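Local structure of putative prolyl-tRNA synthetase (Leishmania major, 5XIL) at residues R331-D336 against G341-H346; L313-R318 against V356-R361; T113-Y118 against E160-W165. The protein probably attaches L-proline to tRNA(Pro) at the expense of ATP, this fragment holding its class II catalytic core, anticodon-binding domain and C-terminal zinc-binding domain. All coordinates share one frame; numbering follows the deposited sequence.

Contact 1 of 3, residues R331-D336 against G341-H346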
loop_
_atom_site.group_PDB
_atom_site.type_symbol
_atom_site.label_atom_id
_atom_site.label_comp_id
_atom_site.label_asym_id
_atom_site.label_seq_id
_atom_site.Cartn_x
_atom_site.Cartn_y
_atom_site.Cartn_z
ATOM N N ARG A 331 -21.590 3.801 -9.751
ATOM C CA ARG A 331 -22.419 2.731 -9.296
ATOM C C ARG A 331 -23.862 3.122 -9.256
ATOM O O ARG A 331 -24.170 4.301 -9.276
ATOM C CB ARG A 331 -21.928 2.236 -7.964
ATOM C CG ARG A 331 -21.993 3.127 -6.825
ATOM C CD ARG A 331 -21.923 2.241 -5.574
ATOM N NE ARG A 331 -23.233 1.635 -5.374
ATOM C CZ ARG A 331 -23.587 0.924 -4.314
ATOM N NH1 ARG A 331 -22.719 0.721 -3.316
ATOM N NH2 ARG A 331 -24.823 0.423 -4.265
ATOM N N CYS A 332 -24.757 2.115 -9.197
ATOM C CA CYS A 332 -26.166 2.347 -8.986
ATOM C C CYS A 332 -26.702 2.162 -7.575
ATOM O O CYS A 332 -26.194 1.398 -6.820
ATOM C CB CYS A 332 -26.960 1.404 -9.893
ATOM S SG CYS A 332 -26.518 1.633 -11.575
ATOM N N ASP A 333 -27.734 2.893 -7.226
ATOM C CA ASP A 333 -28.462 2.640 -6.004
ATOM C C ASP A 333 -29.892 2.232 -6.428
ATOM O O ASP A 333 -30.729 3.097 -6.721
ATOM C CB ASP A 333 -28.482 3.821 -5.077
ATOM C CG ASP A 333 -28.982 3.449 -3.684
ATOM O OD1 ASP A 333 -29.711 2.427 -3.576
ATOM O OD2 ASP A 333 -28.635 4.126 -2.693
ATOM N N LEU A 334 -30.129 0.935 -6.503
ATOM C CA LEU A 334 -31.453 0.393 -6.909
ATOM C C LEU A 334 -32.245 -0.170 -5.722
ATOM O O LEU A 334 -33.144 -1.007 -5.901
ATOM C CB LEU A 334 -31.263 -0.696 -7.961
ATOM C CG LEU A 334 -30.329 -0.309 -9.113
ATOM C CD1 LEU A 334 -30.071 -1.496 -10.006
ATOM C CD2 LEU A 334 -30.838 0.843 -9.927
ATOM N N ARG A 335 -31.979 0.329 -4.523
ATOM C CA ARG A 335 -32.824 0.014 -3.357
ATOM C C ARG A 335 -34.212 0.636 -3.442
ATOM O O ARG A 335 -34.456 1.707 -2.899
ATOM C CB ARG A 335 -32.087 0.478 -2.099
ATOM C CG ARG A 335 -30.779 -0.293 -1.906
ATOM C CD ARG A 335 -29.977 0.100 -0.664
ATOM N NE ARG A 335 -29.582 1.487 -0.759
ATOM C CZ ARG A 335 -28.891 2.163 0.159
ATOM N NH1 ARG A 335 -28.515 1.569 1.285
ATOM N NH2 ARG A 335 -28.586 3.460 -0.041
ATOM N N ASP A 336 -35.162 0.003 -4.142
ATOM C CA ASP A 336 -36.466 0.702 -4.347
ATOM C C ASP A 336 -37.402 0.694 -3.131
ATOM O O ASP A 336 -38.444 1.330 -3.114
ATOM C CB ASP A 336 -37.194 0.174 -5.558
ATOM C CG ASP A 336 -37.771 -1.166 -5.319
ATOM O OD1 ASP A 336 -37.524 -1.781 -4.266
ATOM O OD2 ASP A 336 -38.487 -1.615 -6.206
ATOM N N GLY A 341 -35.805 10.210 -3.218
ATOM C CA GLY A 341 -35.385 11.283 -2.333
ATOM C C GLY A 341 -34.513 10.823 -1.170
ATOM O O GLY A 341 -33.517 11.459 -0.836
ATOM N N TRP A 342 -34.911 9.749 -0.515
ATOM C CA TRP A 342 -34.124 9.180 0.552
ATOM C C TRP A 342 -32.729 8.781 0.043
ATOM O O TRP A 342 -31.693 9.002 0.721
ATOM C CB TRP A 342 -34.794 7.923 1.090
ATOM C CG TRP A 342 -34.162 7.352 2.311
ATOM C CD1 TRP A 342 -34.607 7.525 3.621
ATOM C CD2 TRP A 342 -32.992 6.492 2.393
ATOM N NE1 TRP A 342 -33.758 6.857 4.488
ATOM C CE2 TRP A 342 -32.775 6.209 3.773
ATOM C CE3 TRP A 342 -32.085 5.968 1.443
ATOM C CZ2 TRP A 342 -31.693 5.418 4.221
ATOM C CZ3 TRP A 342 -31.024 5.178 1.885
ATOM C CH2 TRP A 342 -30.835 4.915 3.276
ATOM N N ARG A 343 -32.708 8.112 -1.104
ATOM C CA ARG A 343 -31.425 7.737 -1.713
ATOM C C ARG A 343 -30.623 9.012 -2.065
ATOM O O ARG A 343 -29.411 9.041 -1.847
ATOM C CB ARG A 343 -31.642 6.832 -2.918
ATOM C CG ARG A 343 -32.064 5.425 -2.545
ATOM C CD ARG A 343 -32.433 4.638 -3.774
ATOM N NE ARG A 343 -33.851 4.770 -4.047
ATOM C CZ ARG A 343 -34.480 4.228 -5.094
ATOM N NH1 ARG A 343 -33.819 3.566 -6.046
ATOM N NH2 ARG A 343 -35.800 4.353 -5.163
ATOM N N PHE A 344 -31.266 10.077 -2.579
ATOM C CA PHE A 344 -30.537 11.253 -2.936
ATOM C C PHE A 344 -29.842 11.755 -1.647
ATOM O O PHE A 344 -28.687 12.231 -1.662
ATOM C CB PHE A 344 -31.455 12.415 -3.387
ATOM C CG PHE A 344 -32.054 12.298 -4.779
ATOM C CD1 PHE A 344 -32.072 11.102 -5.506
ATOM C CD2 PHE A 344 -32.676 13.419 -5.328
ATOM C CE1 PHE A 344 -32.707 11.004 -6.732
ATOM C CE2 PHE A 344 -33.282 13.312 -6.578
ATOM C CZ PHE A 344 -33.283 12.126 -7.265
ATOM N N ASN A 345 -30.585 11.744 -0.550
ATOM C CA ASN A 345 -30.056 12.294 0.721
ATOM C C ASN A 345 -28.830 11.513 1.237
ATOM O O ASN A 345 -27.805 12.127 1.657
ATOM C CB ASN A 345 -31.121 12.305 1.829
ATOM C CG ASN A 345 -30.528 12.721 3.185
ATOM O OD1 ASN A 345 -30.253 13.927 3.447
ATOM N ND2 ASN A 345 -30.277 11.754 4.013
ATOM N N HIS A 346 -28.952 10.190 1.229
ATOM C CA HIS A 346 -27.935 9.287 1.649
ATOM C C HIS A 346 -26.602 9.566 0.951
ATOM O O HIS A 346 -25.559 9.664 1.573
ATOM C CB HIS A 346 -28.376 7.848 1.374
ATOM C CG HIS A 346 -27.311 6.817 1.607
ATOM N ND1 HIS A 346 -26.971 6.348 2.862
ATOM C CD2 HIS A 346 -26.540 6.122 0.729
ATOM C CE1 HIS A 346 -26.024 5.451 2.746
ATOM N NE2 HIS A 346 -25.753 5.287 1.466
#
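Arg343 reaches off helix 340-350 to lie against the turn that follows strand 330-332, its guanidinium group set with one backbone carbonyl at its edge and another over a face. Arg343 NH1 donates to Asp333 O (3.2 Å, N-H...O angle 157°); Arg335 O sits over the centre of one face, 3.3 Å above the plane, too poorly angled for a bond with NE, which Ser339 O takes up instead. The bend at chi3 (-91°) turns the group this way, while the CD of Arg343 runs past the Asp333 carboxylate, 3.5 Å from OD1. This turn follows the second parallel strand of the alpha/beta anticodon-binding domain, and the helix starts the return crossover to strand 354-358. Asp333 OD1 accepts from Arg335 N in an Asx turn, and Arg335 grips the same carboxylate side-on: NE donates to OD1 (3.0 Å) and NH2 to OD2 (2.7 Å), a salt bridge. Held so, Arg335 NH2 lies over the rim of the His346 ring, 3.4 Å from CD2, and meets the edge of the Trp342 ring at CZ3 (3.6 Å). The guanidinium is turned 76° from the indole, and Arg335 also packs on Arg127 of the second subunit.

Contact 2 of 3, residues L313-R318 against V356-R361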
loop_
_atom_site.group_PDB
_atom_site.type_symbol
_atom_site.label_atom_id
_atom_site.label_comp_id
_atom_site.label_asym_id
_atom_site.label_seq_id
_atom_site.Cartn_x
_atom_site.Cartn_y
_atom_site.Cartn_z
ATOM N N LEU A 313 -34.270 0.105 -15.305
ATOM C CA LEU A 313 -33.253 -0.454 -14.421
ATOM C C LEU A 313 -32.074 -0.952 -15.211
ATOM O O LEU A 313 -30.937 -0.786 -14.826
ATOM C CB LEU A 313 -33.866 -1.567 -13.579
ATOM C CG LEU A 313 -34.912 -1.080 -12.582
ATOM C CD1 LEU A 313 -35.288 -2.287 -11.742
ATOM C CD2 LEU A 313 -34.473 0.067 -11.678
ATOM N N ALA A 314 -32.358 -1.579 -16.329
ATOM C CA ALA A 314 -31.342 -2.061 -17.232
ATOM C C ALA A 314 -30.468 -0.934 -17.788
ATOM O O ALA A 314 -29.270 -1.106 -17.991
ATOM C CB ALA A 314 -31.989 -2.804 -18.393
ATOM N N SER A 315 -31.100 0.181 -18.110
ATOM C CA SER A 315 -30.366 1.326 -18.597
ATOM C C SER A 315 -29.427 1.890 -17.476
ATOM O O SER A 315 -28.347 2.377 -17.785
ATOM C CB SER A 315 -31.332 2.384 -19.148
ATOM O OG SER A 315 -31.919 3.166 -18.119
ATOM N N CYS A 316 -29.828 1.795 -16.205
ATOM C CA CYS A 316 -28.956 2.217 -15.105
ATOM C C CYS A 316 -27.690 1.370 -15.045
ATOM O O CYS A 316 -26.584 1.864 -14.976
ATOM C CB CYS A 316 -29.691 2.137 -13.784
ATOM S SG CYS A 316 -30.978 3.364 -13.540
ATOM N N TRP A 317 -27.872 0.071 -15.153
ATOM C CA TRP A 317 -26.780 -0.863 -15.183
ATOM C C TRP A 317 -25.911 -0.612 -16.390
ATOM O O TRP A 317 -24.750 -0.658 -16.324
ATOM C CB TRP A 317 -27.304 -2.296 -15.250
ATOM C CG TRP A 317 -27.862 -2.831 -13.992
ATOM C CD1 TRP A 317 -29.043 -3.445 -13.842
ATOM C CD2 TRP A 317 -27.245 -2.827 -12.705
ATOM N NE1 TRP A 317 -29.223 -3.838 -12.551
ATOM C CE2 TRP A 317 -28.129 -3.462 -11.824
ATOM N N ARG A 318 -26.526 -0.362 -17.515
ATOM C CA ARG A 318 -25.744 -0.124 -18.687
ATOM C C ARG A 318 -24.883 1.123 -18.560
ATOM O O ARG A 318 -23.751 1.179 -19.044
ATOM C CB ARG A 318 -26.680 0.031 -19.883
ATOM C CG ARG A 318 -25.979 0.301 -21.190
ATOM C CD ARG A 318 -26.929 -0.047 -22.344
ATOM N NE ARG A 318 -28.084 0.877 -22.492
ATOM C CZ ARG A 318 -29.371 0.621 -22.194
ATOM N NH1 ARG A 318 -29.769 -0.556 -21.687
ATOM N NH2 ARG A 318 -30.298 1.569 -22.414
ATOM N N VAL A 356 -26.516 11.086 -10.928
ATOM C CA VAL A 356 -27.246 10.952 -12.200
ATOM C C VAL A 356 -28.616 10.432 -11.823
ATOM O O VAL A 356 -28.720 9.404 -11.201
ATOM C CB VAL A 356 -26.583 9.976 -13.209
ATOM C CG1 VAL A 356 -27.568 9.730 -14.387
ATOM C CG2 VAL A 356 -25.283 10.462 -13.740
ATOM N N GLU A 357 -29.643 11.179 -12.187
ATOM C CA GLU A 357 -31.018 10.832 -11.959
ATOM C C GLU A 357 -31.552 10.378 -13.325
ATOM O O GLU A 357 -31.497 11.160 -14.279
ATOM C CB GLU A 357 -31.773 12.072 -11.468
ATOM C CG GLU A 357 -31.112 12.798 -10.307
ATOM C CD GLU A 357 -31.694 14.168 -9.953
ATOM O OE1 GLU A 357 -32.772 14.532 -10.507
ATOM O OE2 GLU A 357 -31.088 14.889 -9.112
ATOM N N LEU A 358 -31.913 9.106 -13.435
ATOM C CA LEU A 358 -32.209 8.481 -14.725
ATOM C C LEU A 358 -33.700 8.085 -14.664
ATOM O O LEU A 358 -34.138 7.185 -13.909
ATOM C CB LEU A 358 -31.310 7.302 -14.981
ATOM C CG LEU A 358 -31.030 6.884 -16.408
ATOM C CD1 LEU A 358 -30.130 5.681 -16.492
ATOM C CD2 LEU A 358 -32.277 6.512 -17.145
ATOM N N GLY A 359 -34.485 8.884 -15.337
ATOM C CA GLY A 359 -35.902 8.613 -15.480
ATOM C C GLY A 359 -36.397 8.406 -16.913
ATOM O O GLY A 359 -35.625 8.360 -17.893
ATOM N N PRO A 360 -37.717 8.262 -17.035
ATOM C CA PRO A 360 -38.316 8.017 -18.373
ATOM C C PRO A 360 -37.845 9.029 -19.437
ATOM O O PRO A 360 -37.410 8.633 -20.537
ATOM C CB PRO A 360 -39.794 8.156 -18.082
ATOM C CG PRO A 360 -39.950 7.621 -16.688
ATOM C CD PRO A 360 -38.708 8.109 -15.951
ATOM N N ARG A 361 -37.849 10.318 -19.100
ATOM C CA ARG A 361 -37.443 11.328 -20.061
ATOM C C ARG A 361 -35.936 11.364 -20.377
ATOM O O ARG A 361 -35.500 11.709 -21.488
ATOM C CB ARG A 361 -37.986 12.742 -19.675
ATOM C CG ARG A 361 -39.525 12.918 -19.671
ATOM C CD ARG A 361 -40.275 12.262 -20.887
ATOM N NE ARG A 361 -39.917 12.805 -22.217
ATOM C CZ ARG A 361 -40.075 12.155 -23.384
ATOM N NH1 ARG A 361 -40.573 10.908 -23.419
ATOM N NH2 ARG A 361 -39.709 12.738 -24.535
#
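Leu358 points its forked end at helix 306-325, where CD1 lies against the thiol of Cys316, 3.8 Å from SG. The leucine is the last residue of strand 354-358 before the chain leaves the sheet, and it carries the strand's whole share of the contact. Its side chain is extended: CG stands opposite the backbone N (chi1 -155°) and chi2 is close to 180°, which sends CD1 straight out from the strand toward the helix. Cys316 offers its sulfur from the facing helix, and the meeting with the methyl group is apolar.

Ser315, one residue earlier, lies over the same leucine. In the conformer described here Ser315 OG is 3.5 Å from both CD1 and CD2 of Leu358, set against the fork, but the side chain has two conformers and this part of the contact is therefore less certain. The hydroxyl in this position bonds back to Leu312 O one turn earlier, which gives a buried polar atom a partner within the helix and lets it pack against an apolar side chain.

Immediately after Leu358, Gly359 occupies the N-cap position of helix 360-365. Within the anticodon-binding domain, strand 354-358 is the central strand of five, running parallel to strand 293-297 and antiparallel to strand 367-372. Helix 306-325 packs on one face of this sheet: Cys316 also touches Ile295 and Pro297 of strand 293-297, Leu358 also meets Leu312, and Val356 packs on Leu319 farther along the helix.

Contact 3 of 3, residues T113-Y118 against E160-W165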
loop_
_atom_site.group_PDB
_atom_site.type_symbol
_atom_site.label_atom_id
_atom_site.label_comp_id
_atom_site.label_asym_id
_atom_site.label_seq_id
_atom_site.Cartn_x
_atom_site.Cartn_y
_atom_site.Cartn_z
ATOM N N THR A 113 14.960 5.934 17.840
ATOM C CA THR A 113 15.676 5.101 18.784
ATOM C C THR A 113 15.804 3.678 18.260
ATOM O O THR A 113 16.760 2.982 18.558
ATOM C CB THR A 113 15.043 5.135 20.187
ATOM O OG1 THR A 113 15.972 4.567 21.102
ATOM C CG2 THR A 113 13.760 4.355 20.245
ATOM N N VAL A 114 14.874 3.249 17.433
ATOM C CA VAL A 114 14.963 1.927 16.876
ATOM C C VAL A 114 15.801 1.879 15.583
ATOM O O VAL A 114 16.547 0.928 15.302
ATOM C CB VAL A 114 13.533 1.411 16.575
ATOM C CG1 VAL A 114 13.608 0.081 15.881
ATOM C CG2 VAL A 114 12.716 1.312 17.862
ATOM N N MET A 115 15.636 2.903 14.762
ATOM C CA MET A 115 16.239 2.921 13.436
ATOM C C MET A 115 17.701 3.414 13.391
ATOM O O MET A 115 18.496 2.901 12.634
ATOM C CB MET A 115 15.383 3.840 12.543
ATOM C CG MET A 115 13.975 3.255 12.203
ATOM S SD MET A 115 12.968 4.425 11.232
ATOM C CE MET A 115 13.862 4.433 9.662
ATOM N N TYR A 116 18.011 4.448 14.135
ATOM C CA TYR A 116 19.269 5.121 13.944
ATOM C C TYR A 116 20.497 4.295 14.385
ATOM O O TYR A 116 21.582 4.444 13.789
ATOM C CB TYR A 116 19.218 6.519 14.534
ATOM C CG TYR A 116 18.271 7.478 13.781
ATOM C CD1 TYR A 116 17.564 7.080 12.613
ATOM C CD2 TYR A 116 18.019 8.766 14.264
ATOM C CE1 TYR A 116 16.692 7.966 11.959
ATOM C CE2 TYR A 116 17.187 9.670 13.577
ATOM C CZ TYR A 116 16.500 9.282 12.442
ATOM O OH TYR A 116 15.620 10.178 11.763
ATOM N N PRO A 117 20.297 3.344 15.298
ATOM C CA PRO A 117 21.407 2.384 15.524
ATOM C C PRO A 117 21.688 1.578 14.276
ATOM O O PRO A 117 22.848 1.262 13.999
ATOM C CB PRO A 117 20.879 1.490 16.665
ATOM C CG PRO A 117 19.944 2.384 17.435
ATOM C CD PRO A 117 19.303 3.300 16.392
ATOM N N TYR A 118 20.648 1.180 13.522
ATOM C CA TYR A 118 20.890 0.486 12.297
ATOM C C TYR A 118 21.541 1.353 11.253
ATOM O O TYR A 118 22.381 0.849 10.480
ATOM C CB TYR A 118 19.616 -0.286 11.781
ATOM C CG TYR A 118 19.352 -1.451 12.685
ATOM C CD1 TYR A 118 18.684 -1.285 13.885
ATOM C CD2 TYR A 118 19.889 -2.705 12.395
ATOM C CE1 TYR A 118 18.528 -2.335 14.804
ATOM C CE2 TYR A 118 19.715 -3.782 13.276
ATOM C CZ TYR A 118 19.030 -3.591 14.498
ATOM O OH TYR A 118 18.840 -4.664 15.404
ATOM N N GLU A 160 6.311 7.516 7.367
ATOM C CA GLU A 160 7.428 8.368 7.779
ATOM C C GLU A 160 8.727 7.915 7.103
ATOM O O GLU A 160 8.956 6.727 6.964
ATOM C CB GLU A 160 7.587 8.315 9.292
ATOM C CG GLU A 160 7.993 6.991 9.799
ATOM C CD GLU A 160 8.245 6.942 11.342
ATOM O OE1 GLU A 160 9.031 7.772 11.907
ATOM O OE2 GLU A 160 7.590 6.048 11.939
ATOM N N GLY A 161 9.482 8.862 6.647
ATOM C CA GLY A 161 10.687 8.675 5.904
ATOM C C GLY A 161 11.821 9.218 6.762
ATOM O O GLY A 161 11.661 10.215 7.493
ATOM N N HIS A 162 12.981 8.581 6.607
ATOM C CA HIS A 162 14.233 8.980 7.333
ATOM C C HIS A 162 15.377 8.788 6.367
ATOM O O HIS A 162 15.617 7.660 5.849
ATOM C CB HIS A 162 14.482 8.177 8.600
ATOM C CG HIS A 162 13.370 8.211 9.595
ATOM N ND1 HIS A 162 13.455 8.923 10.775
ATOM C CD2 HIS A 162 12.150 7.622 9.601
ATOM C CE1 HIS A 162 12.330 8.767 11.470
ATOM N NE2 HIS A 162 11.512 8.008 10.761
ATOM N N CYS A 163 16.084 9.868 6.079
ATOM C CA CYS A 163 17.193 9.825 5.148
ATOM C C CYS A 163 18.475 10.394 5.787
ATOM O O CYS A 163 18.439 11.238 6.662
ATOM C CB CYS A 163 16.825 10.614 3.875
ATOM S SG CYS A 163 15.287 9.918 3.079
ATOM N N ALA A 164 19.614 9.941 5.252
ATOM C CA ALA A 164 20.944 10.372 5.675
ATOM C C ALA A 164 21.753 10.523 4.414
ATOM O O ALA A 164 21.814 9.580 3.590
ATOM C CB ALA A 164 21.570 9.296 6.540
ATOM N N TRP A 165 22.374 11.673 4.254
ATOM C CA TRP A 165 23.122 12.018 3.066
ATOM C C TRP A 165 24.579 12.397 3.476
ATOM O O TRP A 165 24.792 12.865 4.560
ATOM C CB TRP A 165 22.517 13.243 2.393
ATOM C CG TRP A 165 21.138 13.066 1.877
ATOM C CD1 TRP A 165 19.964 13.154 2.577
ATOM C CD2 TRP A 165 20.793 12.752 0.528
ATOM N NE1 TRP A 165 18.900 12.908 1.708
ATOM C CE2 TRP A 165 19.383 12.667 0.456
ATOM C CE3 TRP A 165 21.541 12.570 -0.639
ATOM C CZ2 TRP A 165 18.701 12.419 -0.764
ATOM C CZ3 TRP A 165 20.875 12.257 -1.827
ATOM C CH2 TRP A 165 19.466 12.173 -1.871
HETATM O O HOH W 1 17.131 10.163 9.368
#
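His162 has both ring nitrogens engaged and a methionine sulfur over one face. Tyr116 OH, from helix 111-122, meets His162 ND1 at 2.7 Å in a hydrogen bond, and His162 NE2 donates to Glu160 OE1, also at 2.7 Å. The histidine and the glutamate stand two residues apart on strand 156-165, which with strand 131-139 forms the antiparallel hairpin of class II motif 2; the strand lies in the sheet of the catalytic domain between strands 131-139 and 253-265.

Two partners near the ring plane, one at each nitrogen, would restrain the imidazole from turning. Tyr116 OH approaches at the ring edge, while NE2 reaches OE1 from above the carboxylate plane; Glu160 OE2 is held separately by Ser111 OG, near the start of the helix. The two aromatic planes are 77° apart in an oblique pair. Tyr116 itself is held by Phe237, edge-to-face, and touches Gln259 of the adjoining strand.

Met115 covers the histidine from the helix side. Its CG stands opposite the carbonyl carbon (chi1 -70°) and chi2 is extended, which lays Met115 SD over the His162 ring, 4.0 Å from the centroid and 24° off the normal. The bend at chi3 then turns Met115 CE to within 3.6 Å of His162 CD2. Met135 and Phe67 lie against the same methionine.

A second link between helix and strand runs through a water molecule: it donates to Cys163 O at 3.2 Å and makes a weak bond of 2.8 Å with Tyr116 OH.

Overall arrangement
Contacts 1 and 2 belong to the anticodon-binding domain and touch each other, with centres about 12 Å apart. Contact 3 lies in the catalytic domain, on the opposite side of the chain's centre, its own centre about 49 and 55 Å from those of contacts 1 and 2. Contact 2 is buried and largely apolar, a leucine of the sheet set against a helix. Contact 1, only partly buried, is built of charges, carbonyls and aromatic rings where a turn meets a helix. Both engage the same five-stranded sheet, and Leu334 bridges them by packing on Leu313 and Trp317. Contact 3 is as buried as contact 2, yet it rests on hydrogen bonds to a histidine, with a sulfur-aromatic contact beside them.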